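PDB 4GQ2: nucleoporin nup120 from Schizosaccharomyces pombe, which serves as a structural component of the nuclear pore complex, where nucleoporins can also act as docking partners for transiently associated nuclear transport factors. Local coordinates for residues Gln72-Ser77 with Val116-Ser121; Ile128-Ala131 with Val137-Tyr140; Ala177-Ser182 with Asn248-Leu253; Thr194-Asn199 with Ala203-Gln208. All coordinates share one frame; numbering follows the deposited sequence.

Interaction 1: Gln72-Ser77 with Val116-Ser121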
loop_
_atom_site.group_PDB
_atom_site.type_symbol
_atom_site.label_atom_id
_atom_site.label_comp_id
_atom_site.label_asym_id
_atom_site.label_seq_id
_atom_site.Cartn_x
_atom_site.Cartn_y
_atom_site.Cartn_z
ATOM N N GLN A 72 -11.536 -8.977 -26.139
ATOM C CA GLN A 72 -11.206 -7.729 -25.467
ATOM C C GLN A 72 -12.482 -7.153 -24.862
ATOM O O GLN A 72 -13.538 -7.161 -25.498
ATOM C CB GLN A 72 -10.533 -6.729 -26.412
ATOM C CG GLN A 72 -9.680 -5.701 -25.676
ATOM C CD GLN A 72 -8.622 -5.041 -26.548
ATOM O OE1 GLN A 72 -8.786 -4.909 -27.762
ATOM N NE2 GLN A 72 -7.525 -4.617 -25.922
ATOM N N THR A 73 -12.378 -6.686 -23.619
ATOM C CA THR A 73 -13.513 -6.124 -22.899
ATOM C C THR A 73 -13.185 -4.677 -22.548
ATOM O O THR A 73 -12.259 -4.402 -21.786
ATOM C CB THR A 73 -13.860 -6.951 -21.643
ATOM O OG1 THR A 73 -14.038 -8.327 -22.007
ATOM C CG2 THR A 73 -15.135 -6.453 -21.005
ATOM N N LEU A 74 -13.944 -3.759 -23.132
ATOM C CA LEU A 74 -13.612 -2.344 -23.088
ATOM C C LEU A 74 -14.657 -1.520 -22.366
ATOM O O LEU A 74 -15.854 -1.660 -22.608
ATOM C CB LEU A 74 -13.409 -1.807 -24.507
ATOM C CG LEU A 74 -12.329 -2.497 -25.352
ATOM C CD1 LEU A 74 -12.335 -1.932 -26.766
ATOM C CD2 LEU A 74 -10.946 -2.368 -24.712
ATOM N N ARG A 75 -14.194 -0.645 -21.486
ATOM C CA ARG A 75 -15.089 0.222 -20.759
ATOM C C ARG A 75 -14.979 1.653 -21.268
ATOM O O ARG A 75 -13.912 2.270 -21.205
ATOM C CB ARG A 75 -14.814 0.128 -19.255
ATOM C CG ARG A 75 -15.246 1.330 -18.434
ATOM C CD ARG A 75 -16.753 1.468 -18.311
ATOM N NE ARG A 75 -17.057 2.795 -17.782
ATOM C CZ ARG A 75 -17.397 3.046 -16.524
ATOM N NH1 ARG A 75 -17.521 2.053 -15.648
ATOM N NH2 ARG A 75 -17.616 4.299 -16.143
ATOM N N TRP A 76 -16.098 2.162 -21.782
ATOM C CA TRP A 76 -16.173 3.523 -22.292
ATOM C C TRP A 76 -16.920 4.395 -21.343
ATOM O O TRP A 76 -17.828 3.942 -20.647
ATOM C CB TRP A 76 -16.836 3.568 -23.664
ATOM C CG TRP A 76 -18.249 3.026 -23.703
ATOM C CD1 TRP A 76 -18.643 1.709 -23.912
ATOM C CD2 TRP A 76 -19.505 3.777 -23.553
ATOM N NE1 TRP A 76 -20.012 1.595 -23.897
ATOM C CE2 TRP A 76 -20.590 2.792 -23.689
ATOM C CE3 TRP A 76 -19.829 5.109 -23.331
ATOM C CZ2 TRP A 76 -21.935 3.153 -23.594
ATOM C CZ3 TRP A 76 -21.192 5.467 -23.244
ATOM C CH2 TRP A 76 -22.216 4.512 -23.369
ATOM N N SER A 77 -16.530 5.662 -21.298
ATOM C CA SER A 77 -17.229 6.647 -20.489
ATOM C C SER A 77 -17.231 7.954 -21.274
ATOM O O SER A 77 -16.325 8.202 -22.081
ATOM C CB SER A 77 -16.530 6.821 -19.132
ATOM O OG SER A 77 -16.361 5.570 -18.468
ATOM N N VAL A 116 -23.179 6.152 -27.962
ATOM C CA VAL A 116 -21.987 5.345 -28.224
ATOM C C VAL A 116 -22.409 3.901 -28.493
ATOM O O VAL A 116 -23.118 3.296 -27.697
ATOM C CB VAL A 116 -20.982 5.389 -27.043
ATOM C CG1 VAL A 116 -19.731 4.585 -27.367
ATOM C CG2 VAL A 116 -20.598 6.822 -26.689
ATOM N N ALA A 117 -21.969 3.357 -29.621
ATOM C CA ALA A 117 -22.318 2.003 -30.009
ATOM C C ALA A 117 -21.094 1.309 -30.584
ATOM O O ALA A 117 -20.293 1.925 -31.288
ATOM C CB ALA A 117 -23.455 2.019 -31.022
ATOM N N PHE A 118 -20.963 0.025 -30.284
ATOM C CA PHE A 118 -19.793 -0.749 -30.670
ATOM C C PHE A 118 -20.142 -1.862 -31.652
ATOM O O PHE A 118 -21.257 -2.393 -31.640
ATOM C CB PHE A 118 -19.164 -1.377 -29.429
ATOM C CG PHE A 118 -18.301 -0.441 -28.631
ATOM C CD1 PHE A 118 -18.862 0.578 -27.871
ATOM C CD2 PHE A 118 -16.918 -0.606 -28.610
ATOM C CE1 PHE A 118 -18.058 1.430 -27.129
ATOM C CE2 PHE A 118 -16.109 0.241 -27.863
ATOM C CZ PHE A 118 -16.682 1.261 -27.125
ATOM N N SER A 119 -19.176 -2.213 -32.493
ATOM C CA SER A 119 -19.282 -3.386 -33.358
ATOM C C SER A 119 -17.894 -3.958 -33.642
ATOM O O SER A 119 -16.896 -3.235 -33.610
ATOM C CB SER A 119 -19.994 -3.038 -34.666
ATOM O OG SER A 119 -20.404 -4.217 -35.338
ATOM N N PHE A 120 -17.840 -5.256 -33.927
ATOM C CA PHE A 120 -16.575 -5.949 -34.141
ATOM C C PHE A 120 -16.554 -6.722 -35.460
ATOM O O PHE A 120 -17.475 -7.487 -35.748
ATOM C CB PHE A 120 -16.294 -6.888 -32.965
ATOM C CG PHE A 120 -14.976 -7.602 -33.054
ATOM C CD1 PHE A 120 -13.786 -6.938 -32.768
ATOM C CD2 PHE A 120 -14.923 -8.945 -33.417
ATOM C CE1 PHE A 120 -12.570 -7.600 -32.845
ATOM C CE2 PHE A 120 -13.711 -9.611 -33.500
ATOM C CZ PHE A 120 -12.534 -8.937 -33.213
ATOM N N SER A 121 -15.492 -6.512 -36.241
ATOM C CA SER A 121 -15.268 -7.210 -37.514
ATOM C C SER A 121 -14.369 -8.424 -37.327
ATOM O O SER A 121 -13.283 -8.316 -36.746
ATOM C CB SER A 121 -14.622 -6.272 -38.540
ATOM O OG SER A 121 -13.274 -5.985 -38.201
#

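Interaction 2: Ile128-Ala131 with Val137-Tyr140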
loop_
_atom_site.group_PDB
_atom_site.type_symbol
_atom_site.label_atom_id
_atom_site.label_comp_id
_atom_site.label_asym_id
_atom_site.label_seq_id
_atom_site.Cartn_x
_atom_site.Cartn_y
_atom_site.Cartn_z
ATOM N N ILE A 128 -14.982 -1.336 -33.751
ATOM C CA ILE A 128 -15.530 -0.092 -34.281
ATOM C C ILE A 128 -16.368 0.621 -33.220
ATOM O O ILE A 128 -17.111 -0.022 -32.477
ATOM C CB ILE A 128 -16.376 -0.385 -35.551
ATOM C CG1 ILE A 128 -15.501 -0.335 -36.806
ATOM C CG2 ILE A 128 -17.543 0.577 -35.704
ATOM C CD1 ILE A 128 -14.732 -1.608 -37.094
ATOM N N ILE A 129 -16.232 1.944 -33.138
ATOM C CA ILE A 129 -17.153 2.750 -32.337
ATOM C C ILE A 129 -17.940 3.739 -33.203
ATOM O O ILE A 129 -17.356 4.524 -33.958
ATOM C CB ILE A 129 -16.439 3.545 -31.227
ATOM C CG1 ILE A 129 -15.549 2.633 -30.392
ATOM C CG2 ILE A 129 -17.461 4.250 -30.331
ATOM C CD1 ILE A 129 -14.496 3.391 -29.615
ATOM N N TYR A 130 -19.265 3.680 -33.083
ATOM C CA TYR A 130 -20.154 4.718 -33.589
ATOM C C TYR A 130 -20.439 5.701 -32.461
ATOM O O TYR A 130 -20.848 5.295 -31.371
ATOM C CB TYR A 130 -21.484 4.121 -34.045
ATOM C CG TYR A 130 -21.410 3.102 -35.156
ATOM C CD1 TYR A 130 -21.373 3.498 -36.496
ATOM C CD2 TYR A 130 -21.408 1.739 -34.871
ATOM C CE1 TYR A 130 -21.315 2.560 -37.518
ATOM C CE2 TYR A 130 -21.347 0.793 -35.884
ATOM C CZ TYR A 130 -21.303 1.207 -37.202
ATOM O OH TYR A 130 -21.250 0.264 -38.203
ATOM N N ALA A 131 -20.236 6.990 -32.729
ATOM C CA ALA A 131 -20.523 8.045 -31.762
ATOM C C ALA A 131 -21.245 9.222 -32.406
ATOM O O ALA A 131 -20.870 9.676 -33.490
ATOM C CB ALA A 131 -19.242 8.514 -31.091
ATOM N N VAL A 137 -23.148 15.176 -35.494
ATOM C CA VAL A 137 -22.172 14.525 -36.370
ATOM C C VAL A 137 -22.021 13.051 -35.964
ATOM O O VAL A 137 -21.911 12.742 -34.783
ATOM C CB VAL A 137 -20.802 15.235 -36.318
ATOM C CG1 VAL A 137 -19.819 14.578 -37.270
ATOM C CG2 VAL A 137 -20.945 16.712 -36.668
ATOM N N LEU A 138 -22.042 12.148 -36.943
ATOM C CA LEU A 138 -21.806 10.728 -36.695
ATOM C C LEU A 138 -20.342 10.385 -36.955
ATOM O O LEU A 138 -19.810 10.637 -38.040
ATOM C CB LEU A 138 -22.716 9.854 -37.568
ATOM C CG LEU A 138 -22.355 8.365 -37.704
ATOM C CD1 LEU A 138 -22.623 7.577 -36.424
ATOM C CD2 LEU A 138 -23.104 7.735 -38.866
ATOM N N TYR A 139 -19.693 9.803 -35.952
ATOM C CA TYR A 139 -18.292 9.454 -36.071
ATOM C C TYR A 139 -18.108 7.958 -36.121
ATOM O O TYR A 139 -18.744 7.223 -35.373
ATOM C CB TYR A 139 -17.493 10.039 -34.923
ATOM C CG TYR A 139 -17.482 11.547 -34.877
ATOM C CD1 TYR A 139 -16.538 12.280 -35.602
ATOM C CD2 TYR A 139 -18.401 12.245 -34.091
ATOM C CE1 TYR A 139 -16.516 13.670 -35.551
ATOM C CE2 TYR A 139 -18.381 13.633 -34.027
ATOM C CZ TYR A 139 -17.439 14.340 -34.757
ATOM O OH TYR A 139 -17.426 15.719 -34.693
ATOM N N TYR A 140 -17.231 7.519 -37.017
ATOM C CA TYR A 140 -16.967 6.103 -37.217
ATOM C C TYR A 140 -15.498 5.841 -36.890
ATOM O O TYR A 140 -14.610 6.088 -37.720
ATOM C CB TYR A 140 -17.312 5.713 -38.659
ATOM C CG TYR A 140 -17.132 4.250 -38.986
ATOM C CD1 TYR A 140 -18.133 3.323 -38.713
ATOM C CD2 TYR A 140 -15.967 3.795 -39.587
ATOM C CE1 TYR A 140 -17.976 1.983 -39.027
ATOM C CE2 TYR A 140 -15.795 2.456 -39.901
ATOM C CZ TYR A 140 -16.795 1.556 -39.621
ATOM O OH TYR A 140 -16.600 0.228 -39.943
#

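Interaction 3: Ala177-Ser182 with Asn248-Leu253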
loop_
_atom_site.group_PDB
_atom_site.type_symbol
_atom_site.label_atom_id
_atom_site.label_comp_id
_atom_site.label_asym_id
_atom_site.label_seq_id
_atom_site.Cartn_x
_atom_site.Cartn_y
_atom_site.Cartn_z
ATOM N N ALA A 177 -28.506 1.518 -32.367
ATOM C CA ALA A 177 -28.186 0.097 -32.285
ATOM C C ALA A 177 -27.359 -0.295 -33.501
ATOM O O ALA A 177 -27.873 -0.352 -34.622
ATOM C CB ALA A 177 -29.449 -0.756 -32.181
ATOM N N ALA A 178 -26.071 -0.528 -33.270
ATOM C CA ALA A 178 -25.165 -1.041 -34.288
ATOM C C ALA A 178 -25.715 -2.345 -34.856
ATOM O O ALA A 178 -26.115 -3.240 -34.111
ATOM C CB ALA A 178 -23.783 -1.267 -33.689
ATOM N N ILE A 179 -25.751 -2.442 -36.179
ATOM C CA ILE A 179 -26.221 -3.656 -36.847
ATOM C C ILE A 179 -25.017 -4.494 -37.263
ATOM O O ILE A 179 -25.066 -5.725 -37.250
ATOM C CB ILE A 179 -27.107 -3.313 -38.072
ATOM C CG1 ILE A 179 -28.387 -2.583 -37.639
ATOM C CG2 ILE A 179 -27.425 -4.551 -38.906
ATOM C CD1 ILE A 179 -29.129 -3.218 -36.478
ATOM N N SER A 180 -23.934 -3.798 -37.605
ATOM C CA SER A 180 -22.716 -4.400 -38.121
ATOM C C SER A 180 -21.604 -3.355 -38.131
ATOM O O SER A 180 -21.782 -2.235 -37.640
ATOM C CB SER A 180 -22.945 -4.905 -39.549
ATOM O OG SER A 180 -23.141 -3.816 -40.439
ATOM N N THR A 181 -20.469 -3.721 -38.717
ATOM C CA THR A 181 -19.334 -2.812 -38.852
ATOM C C THR A 181 -19.552 -1.735 -39.908
ATOM O O THR A 181 -18.701 -0.871 -40.096
ATOM C CB THR A 181 -18.019 -3.566 -39.154
ATOM O OG1 THR A 181 -18.278 -4.667 -40.037
ATOM C CG2 THR A 181 -17.402 -4.082 -37.866
ATOM N N SER A 182 -20.692 -1.776 -40.590
ATOM C CA SER A 182 -20.987 -0.777 -41.612
ATOM C C SER A 182 -22.423 -0.264 -41.540
ATOM O O SER A 182 -22.773 0.710 -42.213
ATOM C CB SER A 182 -20.684 -1.332 -43.005
ATOM O OG SER A 182 -21.544 -2.416 -43.317
ATOM N N ASN A 248 -31.532 -11.644 -38.279
ATOM C CA ASN A 248 -31.301 -10.275 -38.733
ATOM C C ASN A 248 -32.497 -9.405 -38.317
ATOM O O ASN A 248 -33.283 -8.946 -39.148
ATOM C CB ASN A 248 -31.057 -10.241 -40.247
ATOM C CG ASN A 248 -30.247 -9.031 -40.686
ATOM O OD1 ASN A 248 -29.657 -8.323 -39.866
ATOM N ND2 ASN A 248 -30.213 -8.792 -41.994
ATOM N N VAL A 249 -32.610 -9.185 -37.010
ATOM C CA VAL A 249 -33.840 -8.699 -36.387
ATOM C C VAL A 249 -33.602 -7.568 -35.387
ATOM O O VAL A 249 -32.627 -7.580 -34.632
ATOM C CB VAL A 249 -34.582 -9.872 -35.699
ATOM C CG1 VAL A 249 -35.405 -9.407 -34.505
ATOM C CG2 VAL A 249 -35.440 -10.621 -36.709
ATOM N N LEU A 250 -34.510 -6.598 -35.399
ATOM C CA LEU A 250 -34.522 -5.502 -34.443
ATOM C C LEU A 250 -35.782 -5.630 -33.593
ATOM O O LEU A 250 -36.870 -5.839 -34.127
ATOM C CB LEU A 250 -34.518 -4.167 -35.188
ATOM C CG LEU A 250 -33.843 -2.949 -34.554
ATOM C CD1 LEU A 250 -32.328 -3.113 -34.541
ATOM C CD2 LEU A 250 -34.230 -1.683 -35.302
ATOM N N VAL A 251 -35.632 -5.546 -32.274
ATOM C CA VAL A 251 -36.783 -5.540 -31.368
ATOM C C VAL A 251 -36.937 -4.151 -30.769
ATOM O O VAL A 251 -36.006 -3.619 -30.161
ATOM C CB VAL A 251 -36.677 -6.602 -30.250
ATOM C CG1 VAL A 251 -37.852 -6.489 -29.286
ATOM C CG2 VAL A 251 -36.629 -8.000 -30.847
ATOM N N MET A 252 -38.118 -3.569 -30.957
ATOM C CA MET A 252 -38.381 -2.199 -30.537
ATOM C C MET A 252 -39.623 -2.108 -29.664
ATOM O O MET A 252 -40.570 -2.885 -29.822
ATOM C CB MET A 252 -38.541 -1.288 -31.756
ATOM C CG MET A 252 -37.503 -1.514 -32.848
ATOM S SD MET A 252 -37.952 -0.790 -34.438
ATOM C CE MET A 252 -39.429 -1.707 -34.866
ATOM N N LEU A 253 -39.596 -1.157 -28.734
ATOM C CA LEU A 253 -40.757 -0.787 -27.946
ATOM C C LEU A 253 -41.124 0.661 -28.248
ATOM O O LEU A 253 -40.249 1.535 -28.292
ATOM C CB LEU A 253 -40.485 -0.980 -26.453
ATOM C CG LEU A 253 -41.623 -0.671 -25.478
ATOM C CD1 LEU A 253 -42.907 -1.410 -25.836
ATOM C CD2 LEU A 253 -41.197 -1.019 -24.064
#

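Interaction 4: Thr194-Asn199 with Ala203-Gln208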
loop_
_atom_site.group_PDB
_atom_site.type_symbol
_atom_site.label_atom_id
_atom_site.label_comp_id
_atom_site.label_asym_id
_atom_site.label_seq_id
_atom_site.Cartn_x
_atom_site.Cartn_y
_atom_site.Cartn_z
ATOM N N THR A 194 -34.084 5.577 -38.804
ATOM C CA THR A 194 -33.248 5.511 -39.999
ATOM C C THR A 194 -32.229 4.375 -39.918
ATOM O O THR A 194 -31.803 3.982 -38.829
ATOM C CB THR A 194 -32.517 6.851 -40.258
ATOM O OG1 THR A 194 -31.776 6.766 -41.479
ATOM C CG2 THR A 194 -31.551 7.189 -39.127
ATOM N N LYS A 195 -31.853 3.842 -41.075
ATOM C CA LYS A 195 -30.710 2.944 -41.152
ATOM C C LYS A 195 -29.616 3.635 -41.951
ATOM O O LYS A 195 -29.756 3.854 -43.156
ATOM C CB LYS A 195 -31.082 1.594 -41.780
ATOM C CG LYS A 195 -29.953 0.573 -41.728
ATOM C CD LYS A 195 -30.223 -0.648 -42.595
ATOM C CE LYS A 195 -31.055 -1.688 -41.863
ATOM N NZ LYS A 195 -31.379 -2.845 -42.743
ATOM N N ILE A 196 -28.540 4.001 -41.263
ATOM C CA ILE A 196 -27.378 4.590 -41.909
ATOM C C ILE A 196 -26.435 3.474 -42.356
ATOM O O ILE A 196 -25.982 2.682 -41.532
ATOM C CB ILE A 196 -26.663 5.588 -40.972
ATOM C CG1 ILE A 196 -27.637 6.697 -40.548
ATOM C CG2 ILE A 196 -25.422 6.169 -41.645
ATOM C CD1 ILE A 196 -27.196 7.499 -39.343
ATOM N N ILE A 197 -26.166 3.407 -43.665
ATOM C CA ILE A 197 -25.267 2.397 -44.231
ATOM C C ILE A 197 -24.035 3.070 -44.817
ATOM O O ILE A 197 -24.140 3.928 -45.697
ATOM C CB ILE A 197 -25.943 1.523 -45.321
ATOM C CG1 ILE A 197 -27.210 0.844 -44.792
ATOM C CG2 ILE A 197 -24.980 0.464 -45.851
ATOM C CD1 ILE A 197 -28.489 1.542 -45.198
ATOM N N LEU A 198 -22.868 2.660 -44.328
ATOM C CA LEU A 198 -21.609 3.298 -44.690
ATOM C C LEU A 198 -20.776 2.419 -45.605
ATOM O O LEU A 198 -20.832 1.188 -45.534
ATOM C CB LEU A 198 -20.791 3.629 -43.438
ATOM C CG LEU A 198 -21.510 4.161 -42.199
ATOM C CD1 LEU A 198 -20.725 3.788 -40.957
ATOM C CD2 LEU A 198 -21.733 5.661 -42.271
ATOM N N ASN A 199 -20.010 3.075 -46.468
ATOM C CA ASN A 199 -18.992 2.417 -47.263
ATOM C C ASN A 199 -17.662 2.946 -46.747
ATOM O O ASN A 199 -17.213 4.015 -47.165
ATOM C CB ASN A 199 -19.184 2.732 -48.749
ATOM C CG ASN A 199 -18.790 1.578 -49.655
ATOM O OD1 ASN A 199 -18.641 0.436 -49.213
ATOM N ND2 ASN A 199 -18.638 1.871 -50.939
ATOM N N ALA A 203 -15.509 6.780 -47.698
ATOM C CA ALA A 203 -15.992 7.834 -46.782
ATOM C C ALA A 203 -17.381 8.392 -47.123
ATOM O O ALA A 203 -17.756 9.477 -46.663
ATOM C CB ALA A 203 -14.963 8.960 -46.638
ATOM N N SER A 204 -18.145 7.638 -47.910
ATOM C CA SER A 204 -19.505 8.031 -48.278
ATOM C C SER A 204 -20.552 7.125 -47.621
ATOM O O SER A 204 -20.239 6.017 -47.173
ATOM C CB SER A 204 -19.670 8.003 -49.797
ATOM O OG SER A 204 -19.607 6.670 -50.281
ATOM N N HIS A 205 -21.796 7.594 -47.583
ATOM C CA HIS A 205 -22.890 6.825 -46.988
ATOM C C HIS A 205 -24.216 7.102 -47.635
ATOM O O HIS A 205 -24.382 8.100 -48.346
ATOM C CB HIS A 205 -23.014 7.175 -45.514
ATOM C CG HIS A 205 -23.702 8.492 -45.270
ATOM N ND1 HIS A 205 -24.969 8.574 -44.815
ATOM C CD2 HIS A 205 -23.264 9.804 -45.465
ATOM C CE1 HIS A 205 -25.317 9.872 -44.701
ATOM N NE2 HIS A 205 -24.271 10.623 -45.101
ATOM N N TYR A 206 -25.183 6.228 -47.363
ATOM C CA TYR A 206 -26.586 6.509 -47.655
ATOM C C TYR A 206 -27.494 6.018 -46.524
ATOM O O TYR A 206 -27.061 5.253 -45.653
ATOM C CB TYR A 206 -26.993 5.901 -49.001
ATOM C CG TYR A 206 -27.113 4.393 -49.006
ATOM C CD1 TYR A 206 -25.994 3.586 -49.197
ATOM C CD2 TYR A 206 -28.350 3.774 -48.834
ATOM C CE1 TYR A 206 -26.101 2.205 -49.211
ATOM C CE2 TYR A 206 -28.465 2.393 -48.847
ATOM C CZ TYR A 206 -27.339 1.615 -49.038
ATOM O OH TYR A 206 -27.448 0.243 -49.053
ATOM N N GLU A 207 -28.752 6.458 -46.544
ATOM C CA GLU A 207 -29.724 6.073 -45.518
ATOM C C GLU A 207 -30.837 5.194 -46.081
ATOM O O GLU A 207 -30.986 5.065 -47.297
ATOM C CB GLU A 207 -30.337 7.310 -44.846
ATOM C CG GLU A 207 -29.351 8.430 -44.546
ATOM C CD GLU A 207 -29.849 9.380 -43.476
ATOM O OE1 GLU A 207 -29.722 10.612 -43.663
ATOM O OE2 GLU A 207 -30.366 8.892 -42.446
ATOM N N GLN A 208 -31.599 4.576 -45.184
ATOM C CA GLN A 208 -32.845 3.907 -45.543
ATOM C C GLN A 208 -33.938 4.328 -44.564
ATOM O O GLN A 208 -33.809 4.139 -43.350
ATOM C CB GLN A 208 -32.687 2.382 -45.562
ATOM C CG GLN A 208 -31.923 1.846 -46.764
ATOM C CD GLN A 208 -31.802 0.331 -46.776
ATOM O OE1 GLN A 208 -31.819 -0.322 -45.732
ATOM N NE2 GLN A 208 -31.669 -0.235 -47.967
#

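Interaction 1: Gln72-Ser77 with Val116-Ser121
W76 and F118 bring together two neighbouring sheets of the beta-propeller domain. The axes of 73-77 and 116-121 stay 9.6 Å apart at closest approach, so these antiparallel segments (160°) meet through side chains alone. W76 CB lies at the far limit of contact with F118 CZ, and CG comes closer to F118 CE1. The tightest touch is W76 CD1 to F118 CE1, 3.3 Å, and NE1 passes the same atom at 3.8 Å. The five-membered ring of W76 and the F118 ring are inclined by 29° and offset, so little of one lies over the other. Further out, the benzo ring is covered on one face by V116: its CB sits 3.8 Å from the centroid of the W76 six-membered ring and almost on the normal, a CH-pi contact, while V116 CG2 reaches W76 CZ3 at 3.7 Å. A chi1 of 59° puts W76 CG between its own backbone N and carbonyl carbon, which stands the indole up toward strand 116-121. With alanine in place of W76, V116 CB would probably lose its ring face and F118 CE1 be left beside a gap. Farther along, L74 CD1 makes the looser approach to F118 CE2, 4.5 Å.

Interaction 2: Ile128-Ala131 with Val137-Tyr140
The beta hairpin formed by strands 126-133 and 138-143, in the middle of a four-stranded propeller sheet, joins A131 to Y139 as an antiparallel hydrogen-bonded pair. A131 N gives to Y139 O at 3.0 Å, within the carbonyl plane, and Y139 N returns a shorter bond to A131 O, 2.7 Å. The next pair, Y130 with Y140, is non-hydrogen-bonded, and its two side chains run alongside each other on the same face of the sheet. Their rings form an offset edge-to-face pair: the edge of Y140 is turned to the face of Y130, with 64° between the planes and Y140 CD1 3.5 Å from Y130 CE1. That meeting follows from unlike first torsions, CG anti to the backbone N in Y140 (chi1 -178°) but beside it in Y130. Y140 OH probably bonds to T181 O, and Y130 OH to S180 O. Replacing Y140 by alanine is likely to leave a gap beside I128 and the Y130 ring. L138 CD1 approaches the rim of the Y130 ring near its plane, 4.3 Å from CD1. I128 spans the far end of Y140, its CG2 touching CE1 at 3.6 Å and its CG1 meeting CZ.

Interaction 3: Ala177-Ser182 with Asn248-Leu253
I179 overlaps L250 only at the ends of the two side chains: CD1 of I179 meets CD1 of L250 at 3.7 Å, with the chains crossing at about a right angle. Two bends bring the isoleucine methyl to that point. CG1 stands beside the backbone N (chi1 -64°), and the next torsion, -48°, folds CD1 back instead of extending it. The same L250 methyl is also approached by A177 CB, at 4.4 Å, so one leucine branch serves two residues of the opposing segment. N248 adds a marginal touch at the rim, where its amide OD1 lies 4.5 Å from I179 CG2. The buried surface, 109 Å² over both sides, confirms how slight the contact is, and the nearest CA atoms, of I179 and N248, are still 8.6 Å apart. The geometry is that of two adjacent sheets of a beta-propeller, meeting through side chains with no shared main-chain bonds. Residues 177-178 end the first strand of one four-stranded sheet, and 249-253 lie on the second strand of the next. I179 lies just past its strand, in the turn toward strand 183-188, and also packs on F243 of strand 238-244 and on L264 in the loop after strand 258-263. L250 rests against L262 on the neighbouring strand. Just after I179, S180 forms an ST turn: its OG accepts from S182 N at 3.2 Å, a nearly straight bond (164°). That oxygen is hydrogen-bonded to E183 OE1 too, so the S180 hydroxyl is gripped from the main chain and from a carboxylate.

Interaction 4: Thr194-Asn199 with Ala203-Gln208
I197 and Y206 form the central hydrogen-bonded pair of this contact, with I197 N to Y206 O at 2.9 Å and the reciprocal bond from Y206 N to I197 O. K195 pairs with Q208 in the same way, though Q208 N reaches K195 O less straight, at 137°. Near the turn, N199 N bonds to S204 O at 3.0 Å, and A203 N makes a weak bond to N199 O. Among side-chain polar contacts, T194 OG1 donates to E207 OE2 at 2.7 Å, meeting the carboxylate on its anti side and 17° out of plane. S167 OG is a second partner of that same oxygen. K195 and Q208 extend side by side, K195 CD passing 3.5 Å from Q208 OE1, and both ends bond to N267: K195 NZ to its OD1, Q208 OE1 to its ND2. All this belongs to a beta hairpin at the outer side of a four-stranded propeller sheet, where 204-210 is the edge strand. The apolar contacts divide by face. Beside K195 and Q208, I197 CB stands over one face of the Y206 ring, 4.2 Å from its centroid, because a chi1 of 72° folds the tyrosine back across the isoleucine. I197 CD1 then bridges to Q208 CG at 3.8 Å. On the face holding I196 and L198, L198 CD2 packs on H205 CB at 3.8 Å, and I196 CG2 approaches H205 ND1.

In the fold
All four contacts lie in the beta-propeller domain, and together they involve four successive sheets. Interactions 1 and 2, centres 11 Å apart, share one sheet: S119 O to I128 N and A117 O to Y130 N, each 2.7 Å, are probable hydrogen bonds between its first two strands. Interaction 4 is nested in the loop closed by interaction 3, and S182 O to L198 N (2.9 Å) probably bonds them. Sheets meet where L198 CD1 packs on Y140 CD1 at 3.5 Å, joining interactions 2 and 4, and where the turn residues S180 and T181 lie against S119 and S121. Interactions 1 and 4 do not touch; their nearest atoms are about 9 Å apart.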